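Local atomic coordinates of putative membrane anchored protein (Corynebacterium diphtheriae, PDB entry 3LSO), a protein that is of unknown function but probably stays tethered to the cell membrane by a transmembrane helix, presenting an elongated, all-beta extracellular portion. Residues V240-T243 against E244-A248; I342-P345 against E346-Y350; A314-M317 against P318-V322; I96-G99 against K100-L104; P330-A333 against P334-V337. All blocks are in the same frame, centred on the assembly; numbering follows the deposited sequence.

Overall arrangement
The five contacts are local turns and loops between successive strands of an elongated, all-beta chain. Along the sequence they run contact 4, contact 1, contact 3, contact 5, contact 2. Contact 4 lies in the DIP2116-like N-terminal domain. Its centre is about 69 Å from that of contact 5. Contact 1 stands apart from both ends and leads from strand 234-241 to strand 247-253. Contacts 3 and 2 are about 13 Å apart between centres, and both join the four-strand antiparallel sheet to the eight-strand mixed sheet. Contacts 5 and 2 sit at the two ends of strand 335-343, with centres about 27 Å apart. Contacts 1, 2, 3 and 5 thus carry the chain from one sheet to another.

Contact 1 of 5, residues V240-T243 against E244-A248; sequences VPVT and EDNKA
Val-242 lays its CG1 methyl on one face of the peptide group that joins Asn-246 to Lys-247. Val-242 CG1 is 3.6 Å from Asn-246 C, almost straight above the plane. The next carbonyl, that of Lys-247, takes two donors from Thr-243. Thr-243 N bonds to Lys-247 O at 3.0 Å, nearly along the C=O axis and close to straight (161°). Thr-243 OG1 donates to Lys-247 O at 3.3 Å, tilted 25° from the carbonyl plane. Its chi1 of 67° sets OG1 between the backbone N and C, where it can reach across the turn. Thr-243 and Asp-245 run side by side.

Residues 243 to 246 form a type I beta turn. Asn-246, the last residue of the turn, has positive phi, as in a type I turn with a G1 bulge. The turn bond from Asn-246 N to Thr-243 O measures 2.9 Å, but the position of that nitrogen is less sure. Val-242 CG2 packs on Ala-248 CB at 4.0 Å, and both residues also touch Val-227. The strands on either side of the turn belong to different sheets. On the exposed side, Lys-247 NZ makes a weak salt bridge to Asp-245 OD2, 3.4 Å long. The double acceptor at Lys-247 O implies that Thr-243 ties the return strand by backbone and side chain together, while the apolar groups pack on the buried side.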
loop_
_atom_site.group_PDB
_atom_site.type_symbol
_atom_site.label_atom_id
_atom_site.label_comp_id
_atom_site.label_asym_id
_atom_site.label_seq_id
_atom_site.Cartn_x
_atom_site.Cartn_y
_atom_site.Cartn_z
ATOM N N VAL B 240 3.152 -18.296 14.645
ATOM C CA VAL B 240 2.729 -17.538 15.825
ATOM C C VAL B 240 1.195 -17.381 15.915
ATOM O O VAL B 240 0.558 -17.024 14.931
ATOM C CB VAL B 240 3.400 -16.144 15.822
ATOM C CG1 VAL B 240 2.999 -15.343 17.057
ATOM C CG2 VAL B 240 4.918 -16.279 15.752
ATOM N N PRO B 241 0.592 -17.642 17.094
ATOM C CA PRO B 241 -0.860 -17.459 17.160
ATOM C C PRO B 241 -1.243 -15.983 17.078
ATOM O O PRO B 241 -0.483 -15.132 17.535
ATOM C CB PRO B 241 -1.228 -18.031 18.533
ATOM C CG PRO B 241 0.015 -17.970 19.329
ATOM C CD PRO B 241 1.146 -18.142 18.366
ATOM N N VAL B 242 -2.405 -15.696 16.495
ATOM C CA VAL B 242 -2.890 -14.326 16.355
ATOM C C VAL B 242 -3.775 -13.967 17.532
ATOM O O VAL B 242 -4.745 -14.671 17.805
ATOM C CB VAL B 242 -3.718 -14.152 15.075
ATOM C CG1 VAL B 242 -4.323 -12.766 15.030
ATOM C CG2 VAL B 242 -2.863 -14.403 13.838
ATOM N N THR B 243 -3.462 -12.860 18.202
ATOM C CA THR B 243 -4.182 -12.437 19.414
ATOM C C THR B 243 -5.582 -11.872 19.137
ATOM O O THR B 243 -5.985 -11.722 17.985
ATOM C CB THR B 243 -3.370 -11.402 20.219
ATOM O OG1 THR B 243 -3.260 -10.188 19.465
ATOM C CG2 THR B 243 -1.964 -11.938 20.529
ATOM N N GLU B 244 -6.322 -11.578 20.206
ATOM C CA GLU B 244 -7.627 -10.914 20.105
ATOM C C GLU B 244 -7.451 -9.593 19.367
ATOM O O GLU B 244 -8.189 -9.277 18.429
ATOM C CB GLU B 244 -8.203 -10.643 21.499
ATOM C CG GLU B 244 -8.650 -11.883 22.271
ATOM C CD GLU B 244 -10.064 -12.335 21.911
ATOM O OE1 GLU B 244 -10.382 -12.421 20.695
ATOM O OE2 GLU B 244 -10.853 -12.616 22.849
ATOM N N ASP B 245 -6.445 -8.847 19.814
ATOM C CA ASP B 245 -5.998 -7.601 19.218
ATOM C C ASP B 245 -5.902 -7.683 17.691
ATOM O O ASP B 245 -5.954 -6.660 17.007
ATOM C CB ASP B 245 -4.623 -7.258 19.808
ATOM C CG ASP B 245 -4.245 -5.795 19.629
ATOM O OD1 ASP B 245 -5.138 -4.930 19.791
ATOM O OD2 ASP B 245 -3.054 -5.513 19.345
ATOM N N ASN B 246 -5.754 -8.907 17.179
ATOM C CA ASN B 246 -5.655 -9.204 15.737
ATOM C C ASN B 246 -4.262 -9.176 15.143
ATOM O O ASN B 246 -4.085 -9.316 13.939
ATOM C CB ASN B 246 -6.605 -8.351 14.900
ATOM C CG ASN B 246 -7.897 -9.056 14.622
ATOM O OD1 ASN B 246 -8.976 -8.524 14.879
ATOM N ND2 ASN B 246 -7.798 -10.283 14.114
ATOM N N LYS B 247 -3.268 -9.018 15.996
ATOM C CA LYS B 247 -1.906 -8.942 15.537
ATOM C C LYS B 247 -1.205 -10.248 15.876
ATOM O O LYS B 247 -1.658 -10.993 16.754
ATOM C CB LYS B 247 -1.212 -7.748 16.196
ATOM C CG LYS B 247 -1.968 -6.419 16.014
ATOM C CD LYS B 247 -1.066 -5.189 16.184
ATOM C CE LYS B 247 -1.752 -3.924 15.690
ATOM N NZ LYS B 247 -3.013 -3.654 16.444
ATOM N N ALA B 248 -0.129 -10.539 15.148
ATOM C CA ALA B 248 0.790 -11.618 15.494
ATOM C C ALA B 248 2.168 -11.001 15.505
ATOM O O ALA B 248 2.479 -10.179 14.651
ATOM C CB ALA B 248 0.722 -12.739 14.476
#

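Contact 2 of 5, residues I342-P345 against E346-Y350; sequences INAP and EDVKY
Val-348 has CG1 anti to its backbone N (chi1 174°) and CG2 anti to its carbonyl carbon, and this splits the two methyls between two partners. Val-348 CG1 goes to Ala-344 CB at 3.9 Å. Val-348 CG2 goes to Pro-345 CB, also at 3.9 Å. Val-348 CB itself is 3.9 Å from Ala-344 CB. The branched side chain therefore packs against two successive residues across the turn.

Pro-345 to Val-348 is a type II beta turn. Its bond runs from Val-348 N to Pro-345 O, 3.1 Å long with an N-H...O angle of 156°. The donor stands above the carbonyl plane, 36° out of it. Asp-347, at the third position, has positive phi. Glu-346 and Asp-347 are exposed, and the chain of Glu-346 is extended beyond CG.

The turn passes the chain from strand 335-343 to strand 349-357, which lies in another sheet. Phe-416 covers Val-348, and Phe-429 covers Ala-344 and Pro-345. Ala-344 O accepts from Asn-390 ND2, and Ala-344 N meets Ser-392 OG. Both backbone polar atoms of this buried alanine are thus satisfied by side chains, so the apolar contact with Val-348 is made without leaving them unpaired.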
loop_
_atom_site.group_PDB
_atom_site.type_symbol
_atom_site.label_atom_id
_atom_site.label_comp_id
_atom_site.label_asym_id
_atom_site.label_seq_id
_atom_site.Cartn_x
_atom_site.Cartn_y
_atom_site.Cartn_z
ATOM N N ILE B 342 35.814 12.591 6.682
ATOM C CA ILE B 342 35.066 11.354 6.415
ATOM C C ILE B 342 35.744 10.129 7.043
ATOM O O ILE B 342 36.949 9.928 6.863
ATOM C CB ILE B 342 34.925 11.102 4.907
ATOM C CG1 ILE B 342 34.056 12.176 4.274
ATOM C CG2 ILE B 342 34.336 9.696 4.637
ATOM C CD1 ILE B 342 34.558 12.580 2.902
ATOM N N ASN B 343 34.956 9.315 7.748
ATOM C CA ASN B 343 35.412 8.054 8.358
ATOM C C ASN B 343 34.707 6.891 7.671
ATOM O O ASN B 343 33.477 6.759 7.729
ATOM C CB ASN B 343 35.088 8.032 9.857
ATOM C CG ASN B 343 35.650 6.789 10.584
ATOM O OD1 ASN B 343 36.857 6.604 10.671
ATOM N ND2 ASN B 343 34.776 5.975 11.138
ATOM N N ALA B 344 35.481 6.032 7.029
ATOM C CA ALA B 344 34.904 5.046 6.130
ATOM C C ALA B 344 34.620 3.753 6.866
ATOM O O ALA B 344 35.223 3.505 7.905
ATOM C CB ALA B 344 35.870 4.813 4.977
ATOM N N PRO B 345 33.722 2.911 6.340
ATOM C CA PRO B 345 33.617 1.594 6.913
ATOM C C PRO B 345 34.989 1.017 7.117
ATOM O O PRO B 345 35.924 1.299 6.366
ATOM C CB PRO B 345 32.936 0.800 5.820
ATOM C CG PRO B 345 32.073 1.772 5.167
ATOM C CD PRO B 345 32.836 3.059 5.178
ATOM N N GLU B 346 35.105 0.204 8.146
ATOM C CA GLU B 346 36.318 -0.537 8.418
ATOM C C GLU B 346 36.732 -1.332 7.161
ATOM O O GLU B 346 35.898 -1.958 6.511
ATOM C CB GLU B 346 36.032 -1.469 9.603
ATOM C CG GLU B 346 37.220 -1.825 10.491
ATOM C CD GLU B 346 36.936 -3.073 11.380
ATOM O OE1 GLU B 346 35.876 -3.120 12.085
ATOM O OE2 GLU B 346 37.785 -4.006 11.376
ATOM N N ASP B 347 38.023 -1.269 6.843
ATOM C CA ASP B 347 38.657 -1.926 5.683
ATOM C C ASP B 347 38.701 -1.085 4.428
ATOM O O ASP B 347 39.506 -1.388 3.539
ATOM C CB ASP B 347 38.079 -3.320 5.355
ATOM C CG ASP B 347 38.549 -4.391 6.332
ATOM O OD1 ASP B 347 39.423 -4.085 7.190
ATOM O OD2 ASP B 347 38.047 -5.543 6.257
ATOM N N VAL B 348 37.828 -0.076 4.326
ATOM C CA VAL B 348 37.781 0.768 3.136
ATOM C C VAL B 348 38.974 1.748 3.152
ATOM O O VAL B 348 39.229 2.395 4.177
ATOM C CB VAL B 348 36.425 1.489 3.011
ATOM C CG1 VAL B 348 36.436 2.470 1.867
ATOM C CG2 VAL B 348 35.326 0.488 2.804
ATOM N N LYS B 349 39.705 1.847 2.037
ATOM C CA LYS B 349 40.961 2.617 2.017
ATOM C C LYS B 349 40.792 4.031 1.458
ATOM O O LYS B 349 40.222 4.218 0.382
ATOM C CB LYS B 349 42.042 1.904 1.199
ATOM C CG LYS B 349 42.712 0.690 1.853
ATOM C CD LYS B 349 43.554 -0.065 0.775
ATOM C CE LYS B 349 44.234 -1.349 1.317
ATOM N NZ LYS B 349 43.327 -2.552 1.286
ATOM N N TYR B 350 41.302 5.022 2.173
ATOM C CA TYR B 350 41.296 6.380 1.678
ATOM C C TYR B 350 42.349 6.510 0.581
ATOM O O TYR B 350 43.473 6.037 0.755
ATOM C CB TYR B 350 41.573 7.325 2.840
ATOM C CG TYR B 350 42.003 8.716 2.466
ATOM C CD1 TYR B 350 41.065 9.741 2.216
ATOM C CD2 TYR B 350 43.362 9.038 2.410
ATOM C CE1 TYR B 350 41.481 11.041 1.897
ATOM C CE2 TYR B 350 43.787 10.339 2.096
ATOM C CZ TYR B 350 42.850 11.321 1.839
ATOM O OH TYR B 350 43.334 12.564 1.533
#

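Contact 3 of 5, residues A314-M317 against P318-V322; sequences AKVM and PGEKV
Glu-320 OE1 accepts a weak hydrogen bond from Met-317 N, 3.3 Å long with an N-H...O angle of 131°. The glutamate reaches back because its CG is anti to the backbone N (chi1 165°) and the chain stays extended beyond it. Its carboxylate then comes alongside the start of the turn, and Val-316 CG1 is 4.4 Å from Glu-320 CD. A second weak bond joins Glu-320 N to Met-317 O at 3.5 Å.

Residues 317 to 320 form a type II beta turn with Pro-318 and Gly-319 at its corners. Gly-319 has a phi of 117°, a backbone conformation that glycine takes up readily. The turn leads from strand 314-316, which pairs in parallel with strand 440-453, to strand 321-329 of another sheet.

Met-317 is a selenomethionine. Its CG meets Pro-318 CD at 3.8 Å, the two side chains crossing at a slant, and the selenium lies turned off from the turn. On the buried side Val-316 CG1 approaches Val-322 CG1 at 4.4 Å. Phe-451 lies against Val-316, Phe-416 against Val-322, and Ile-453 against the ring of Pro-318.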
loop_
_atom_site.group_PDB
_atom_site.type_symbol
_atom_site.label_atom_id
_atom_site.label_comp_id
_atom_site.label_asym_id
_atom_site.label_seq_id
_atom_site.Cartn_x
_atom_site.Cartn_y
_atom_site.Cartn_z
ATOM N N ALA B 314 23.330 2.893 -2.860
ATOM C CA ALA B 314 24.122 2.783 -4.075
ATOM C C ALA B 314 24.487 1.321 -4.281
ATOM O O ALA B 314 24.906 0.647 -3.349
ATOM C CB ALA B 314 25.365 3.636 -3.973
ATOM N N LYS B 315 24.300 0.810 -5.483
ATOM C CA LYS B 315 24.722 -0.562 -5.741
ATOM C C LYS B 315 26.204 -0.526 -6.096
ATOM O O LYS B 315 26.620 0.115 -7.046
ATOM C CB LYS B 315 23.848 -1.264 -6.804
ATOM C CG LYS B 315 22.468 -1.724 -6.266
ATOM C CD LYS B 315 21.755 -2.744 -7.174
ATOM C CE LYS B 315 20.321 -3.021 -6.711
ATOM N NZ LYS B 315 19.340 -1.951 -7.150
ATOM N N VAL B 316 26.998 -1.196 -5.288
ATOM C CA VAL B 316 28.433 -1.125 -5.407
ATOM C C VAL B 316 28.987 -2.540 -5.343
ATOM O O VAL B 316 28.405 -3.439 -4.739
ATOM C CB VAL B 316 29.009 -0.232 -4.293
ATOM C CG1 VAL B 316 30.487 -0.397 -4.155
ATOM C CG2 VAL B 316 28.652 1.221 -4.550
HETATM N N MSE B 317 30.134 -2.722 -5.971
HETATM C CA MSE B 317 30.697 -4.025 -6.213
HETATM C C MSE B 317 32.064 -4.080 -5.508
HETATM O O MSE B 317 32.789 -3.085 -5.485
HETATM C CB MSE B 317 30.849 -4.097 -7.702
HETATM C CG MSE B 317 30.982 -5.438 -8.239
HETATM SE SE MSE B 317 29.336 -5.927 -9.133
HETATM C CE MSE B 317 30.055 -7.361 -10.273
ATOM N N PRO B 318 32.419 -5.221 -4.882
ATOM C CA PRO B 318 33.728 -5.176 -4.212
ATOM C C PRO B 318 34.844 -4.983 -5.232
ATOM O O PRO B 318 34.794 -5.554 -6.315
ATOM C CB PRO B 318 33.857 -6.563 -3.567
ATOM C CG PRO B 318 32.509 -7.144 -3.575
ATOM C CD PRO B 318 31.760 -6.528 -4.723
ATOM N N GLY B 319 35.839 -4.187 -4.874
ATOM C CA GLY B 319 37.022 -3.945 -5.687
ATOM C C GLY B 319 37.108 -2.480 -6.104
ATOM O O GLY B 319 38.186 -1.935 -6.352
ATOM N N GLU B 320 35.969 -1.827 -6.082
ATOM C CA GLU B 320 35.693 -0.660 -6.869
ATOM C C GLU B 320 36.027 0.658 -6.130
ATOM O O GLU B 320 36.046 0.685 -4.917
ATOM C CB GLU B 320 34.213 -0.833 -7.196
ATOM C CG GLU B 320 33.381 0.298 -7.719
ATOM C CD GLU B 320 32.034 -0.235 -8.239
ATOM O OE1 GLU B 320 31.922 -1.468 -8.491
ATOM O OE2 GLU B 320 31.083 0.569 -8.391
ATOM N N LYS B 321 36.338 1.729 -6.862
ATOM C CA LYS B 321 36.694 3.030 -6.259
ATOM C C LYS B 321 35.405 3.810 -6.133
ATOM O O LYS B 321 34.536 3.659 -6.968
ATOM C CB LYS B 321 37.725 3.800 -7.114
ATOM C CG LYS B 321 39.210 3.341 -6.957
ATOM C CD LYS B 321 40.208 3.968 -7.991
ATOM C CE LYS B 321 41.697 3.879 -7.514
ATOM N NZ LYS B 321 42.738 3.676 -8.594
ATOM N N VAL B 322 35.238 4.589 -5.071
ATOM C CA VAL B 322 34.046 5.434 -4.922
ATOM C C VAL B 322 34.409 6.830 -4.436
ATOM O O VAL B 322 35.425 7.012 -3.768
ATOM C CB VAL B 322 32.996 4.863 -3.939
ATOM C CG1 VAL B 322 32.558 3.476 -4.347
ATOM C CG2 VAL B 322 33.505 4.887 -2.493
#

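Contact 4 of 5, residues I96-G99 against K100-L104; sequences INVG and KNVKL
Val-98 and Val-102 close a loop in the DIP2116-like N-terminal domain, and the loop begins with an Asx turn. In that turn Asn-97 OD1 accepts from Gly-99 N, two residues on. The bond is 3.1 Å long, with an N-H...O angle of 140°. The donor lies in the carbonyl plane of the Asn-97 side chain, with a C=O...N angle of 156°.

Across the loop, Val-98 CG2 meets Val-102 CG1 at 3.7 Å. These are methyl groups of two valines that cross at about a right angle. In Val-98, chi1 of -63° turns CG1 anti to the carbonyl carbon and so sets CG2 between the backbone N and C; in Val-102 it is CG1 that stands there. The same Val-102 methyl, CG1, is 4.1 Å from Val-98 CB and 4.1 Å from Gly-99 O, so it sits in the bend of the loop. Gly-99 has positive phi, which glycine adopts easily.

Both valines are buried. Leu-113 touches each of them, Phe-154 adds to Val-98, and Leu-144 adds to Val-102. Lys-100 is exposed at the outer bend, where it touches Asn-115. Asn-101 ties the far side, with its OD1 bonded to Thr-148 N and its backbone to Leu-147.

Strand 87-97 runs beside strands 117-129 and 150-167, whereas strand 102-104 pairs with strand 132-146. The arrangement is that of a strand-to-strand loop with apolar side chains turned inward, in a domain whose family belongs to the immunoglobulin-like E-set clan.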
loop_
_atom_site.group_PDB
_atom_site.type_symbol
_atom_site.label_atom_id
_atom_site.label_comp_id
_atom_site.label_asym_id
_atom_site.label_seq_id
_atom_site.Cartn_x
_atom_site.Cartn_y
_atom_site.Cartn_z
ATOM N N ILE B 96 -31.767 -7.957 -14.304
ATOM C CA ILE B 96 -30.539 -7.274 -14.645
ATOM C C ILE B 96 -29.510 -8.366 -14.778
ATOM O O ILE B 96 -29.508 -9.313 -13.992
ATOM C CB ILE B 96 -30.109 -6.284 -13.528
ATOM C CG1 ILE B 96 -31.215 -5.273 -13.197
ATOM C CG2 ILE B 96 -28.803 -5.570 -13.871
ATOM C CD1 ILE B 96 -31.774 -4.527 -14.368
ATOM N N ASN B 97 -28.666 -8.255 -15.796
ATOM C CA ASN B 97 -27.495 -9.107 -15.922
ATOM C C ASN B 97 -26.417 -8.552 -15.008
ATOM O O ASN B 97 -25.985 -7.411 -15.176
ATOM C CB ASN B 97 -27.002 -9.137 -17.374
ATOM C CG ASN B 97 -25.968 -10.229 -17.634
ATOM O OD1 ASN B 97 -25.289 -10.713 -16.732
ATOM N ND2 ASN B 97 -25.847 -10.614 -18.892
ATOM N N VAL B 98 -25.993 -9.348 -14.029
ATOM C CA VAL B 98 -24.948 -8.892 -13.112
ATOM C C VAL B 98 -23.656 -9.674 -13.231
ATOM O O VAL B 98 -22.683 -9.335 -12.578
ATOM C CB VAL B 98 -25.403 -8.883 -11.633
ATOM C CG1 VAL B 98 -26.552 -7.907 -11.434
ATOM C CG2 VAL B 98 -25.755 -10.290 -11.163
ATOM N N GLY B 99 -23.651 -10.721 -14.048
ATOM C CA GLY B 99 -22.475 -11.566 -14.185
ATOM C C GLY B 99 -22.272 -12.448 -12.970
ATOM O O GLY B 99 -22.948 -12.300 -11.952
ATOM N N LYS B 100 -21.323 -13.365 -13.069
ATOM C CA LYS B 100 -21.180 -14.415 -12.059
ATOM C C LYS B 100 -20.227 -14.085 -10.903
ATOM O O LYS B 100 -19.861 -14.976 -10.150
ATOM C CB LYS B 100 -20.819 -15.760 -12.735
ATOM C CG LYS B 100 -22.049 -16.517 -13.291
ATOM C CD LYS B 100 -21.755 -17.325 -14.558
ATOM C CE LYS B 100 -23.022 -17.462 -15.430
ATOM N NZ LYS B 100 -22.816 -18.297 -16.653
ATOM N N ASN B 101 -19.870 -12.809 -10.740
ATOM C CA ASN B 101 -18.853 -12.384 -9.760
ATOM C C ASN B 101 -19.444 -11.751 -8.486
ATOM O O ASN B 101 -18.752 -11.059 -7.724
ATOM C CB ASN B 101 -17.883 -11.421 -10.460
ATOM C CG ASN B 101 -16.637 -11.086 -9.631
ATOM O OD1 ASN B 101 -16.222 -11.829 -8.725
ATOM N ND2 ASN B 101 -16.022 -9.951 -9.964
ATOM N N VAL B 102 -20.723 -12.010 -8.245
ATOM C CA VAL B 102 -21.446 -11.317 -7.185
ATOM C C VAL B 102 -22.508 -12.218 -6.526
ATOM O O VAL B 102 -23.082 -13.102 -7.172
ATOM C CB VAL B 102 -22.101 -10.035 -7.749
ATOM C CG1 VAL B 102 -23.443 -10.359 -8.328
ATOM C CG2 VAL B 102 -22.245 -8.970 -6.694
ATOM N N LYS B 103 -22.740 -11.991 -5.234
ATOM C CA LYS B 103 -23.804 -12.662 -4.494
ATOM C C LYS B 103 -24.526 -11.666 -3.554
ATOM O O LYS B 103 -23.984 -10.604 -3.220
ATOM C CB LYS B 103 -23.261 -13.891 -3.743
ATOM C CG LYS B 103 -22.539 -13.585 -2.445
ATOM C CD LYS B 103 -21.844 -14.816 -1.882
ATOM C CE LYS B 103 -21.635 -14.703 -0.364
ATOM N NZ LYS B 103 -20.384 -15.384 0.085
ATOM N N LEU B 104 -25.751 -12.006 -3.153
ATOM C CA LEU B 104 -26.534 -11.197 -2.209
ATOM C C LEU B 104 -25.983 -11.297 -0.796
ATOM O O LEU B 104 -25.583 -12.374 -0.354
ATOM C CB LEU B 104 -27.995 -11.653 -2.208
ATOM C CG LEU B 104 -28.675 -11.658 -3.578
ATOM C CD1 LEU B 104 -29.845 -12.639 -3.661
ATOM C CD2 LEU B 104 -29.134 -10.271 -3.913
#

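Contact 5 of 5, residues P330-A333 against P334-V337; sequences PNKA and PIRV
Ala-333 and Pro-334 are joined by a cis peptide bond, which brings their CA atoms to 3.0 Å and bends the chain so that Ile-335 comes back against Pro-330 and Lys-332. The backbone angles of Ala-333 and Pro-334 are close to those of a type VIb turn, the cis-proline turn that needs no hydrogen bond between its ends. None is made here between the two halves. The loop follows strand 321-329 and leads into strand 335-343, so it links two sheets of the same region.

Ile-335 fills the inside of the bend with both of its branches. Its chi1 of 64° puts CG1 between the backbone N and C, and the chain then runs on extended to CD1. Ile-335 CD1 rests on the ring of Pro-330, 3.8 Å from Pro-330 CB and 4.1 Å from Pro-330 CG. The isoleucine and the proline cross at about a right angle. The other branch, Ile-335 CG2, lies 3.4 Å from Lys-332 O and 4.1 Å from Lys-332 CG.

Pro-330 and Ile-335 are buried, and Val-404 of strand 403-404 touches both. Asn-331 is fixed by its neighbours: its N bonds to Asp-297 OD1 and its ND2 to Thr-296 O. Ala-333 and Pro-334 are exposed, and Ala-333 touches Thr-407. The chain of Lys-332 is exposed, and Lys-332 CE passes Pro-334 O at 4.0 Å.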
loop_
_atom_site.group_PDB
_atom_site.type_symbol
_atom_site.label_atom_id
_atom_site.label_comp_id
_atom_site.label_asym_id
_atom_site.label_seq_id
_atom_site.Cartn_x
_atom_site.Cartn_y
_atom_site.Cartn_z
ATOM N N PRO B 330 25.115 23.835 9.270
ATOM C CA PRO B 330 24.982 24.597 10.489
ATOM C C PRO B 330 23.539 24.835 10.778
ATOM O O PRO B 330 22.757 25.047 9.848
ATOM C CB PRO B 330 25.627 25.939 10.144
ATOM C CG PRO B 330 26.565 25.637 9.159
ATOM C CD PRO B 330 25.985 24.533 8.322
ATOM N N ASN B 331 23.176 24.789 12.051
ATOM C CA ASN B 331 21.831 25.134 12.425
ATOM C C ASN B 331 21.612 26.641 12.430
ATOM O O ASN B 331 20.605 27.098 11.925
ATOM C CB ASN B 331 21.483 24.550 13.774
ATOM C CG ASN B 331 20.003 24.690 14.096
ATOM O OD1 ASN B 331 19.425 25.772 13.985
ATOM N ND2 ASN B 331 19.383 23.593 14.502
ATOM N N LYS B 332 22.529 27.408 13.012
ATOM C CA LYS B 332 22.422 28.861 13.048
ATOM C C LYS B 332 23.772 29.379 12.636
ATOM O O LYS B 332 24.659 28.604 12.411
ATOM C CB LYS B 332 22.113 29.318 14.477
ATOM C CG LYS B 332 23.191 28.852 15.489
ATOM C CD LYS B 332 22.936 29.331 16.929
ATOM C CE LYS B 332 24.234 29.278 17.763
ATOM N NZ LYS B 332 23.950 28.961 19.194
ATOM N N ALA B 333 23.959 30.683 12.556
ATOM C CA ALA B 333 25.309 31.217 12.399
ATOM C C ALA B 333 25.546 32.427 13.323
ATOM O O ALA B 333 24.631 33.233 13.556
ATOM C CB ALA B 333 25.565 31.574 10.959
ATOM N N PRO B 334 26.775 32.570 13.851
ATOM C CA PRO B 334 27.962 31.763 13.641
ATOM C C PRO B 334 28.040 30.538 14.556
ATOM O O PRO B 334 27.360 30.467 15.576
ATOM C CB PRO B 334 29.067 32.722 14.020
ATOM C CG PRO B 334 28.475 33.524 15.128
ATOM C CD PRO B 334 27.055 33.719 14.732
ATOM N N ILE B 335 28.866 29.574 14.187
ATOM C CA ILE B 335 29.153 28.458 15.054
ATOM C C ILE B 335 30.653 28.221 14.950
ATOM O O ILE B 335 31.310 28.786 14.060
ATOM C CB ILE B 335 28.381 27.174 14.651
ATOM C CG1 ILE B 335 28.815 26.685 13.275
ATOM C CG2 ILE B 335 26.894 27.411 14.676
ATOM C CD1 ILE B 335 28.248 25.317 12.880
ATOM N N ARG B 336 31.178 27.389 15.853
ATOM C CA ARG B 336 32.602 27.047 15.891
ATOM C C ARG B 336 32.787 25.604 15.561
ATOM O O ARG B 336 32.201 24.758 16.229
ATOM C CB ARG B 336 33.138 27.310 17.275
ATOM C CG ARG B 336 32.824 28.723 17.748
ATOM C CD ARG B 336 33.877 29.683 17.205
ATOM N NE ARG B 336 35.191 29.442 17.821
ATOM C CZ ARG B 336 36.296 30.055 17.439
ATOM N NH1 ARG B 336 36.229 30.942 16.434
ATOM N NH2 ARG B 336 37.446 29.799 18.055
ATOM N N VAL B 337 33.572 25.328 14.512
ATOM C CA VAL B 337 33.870 23.966 14.072
ATOM C C VAL B 337 35.375 23.842 13.925
ATOM O O VAL B 337 36.012 24.642 13.239
ATOM C CB VAL B 337 33.209 23.640 12.699
ATOM C CG1 VAL B 337 33.729 22.320 12.108
ATOM C CG2 VAL B 337 31.688 23.607 12.792
#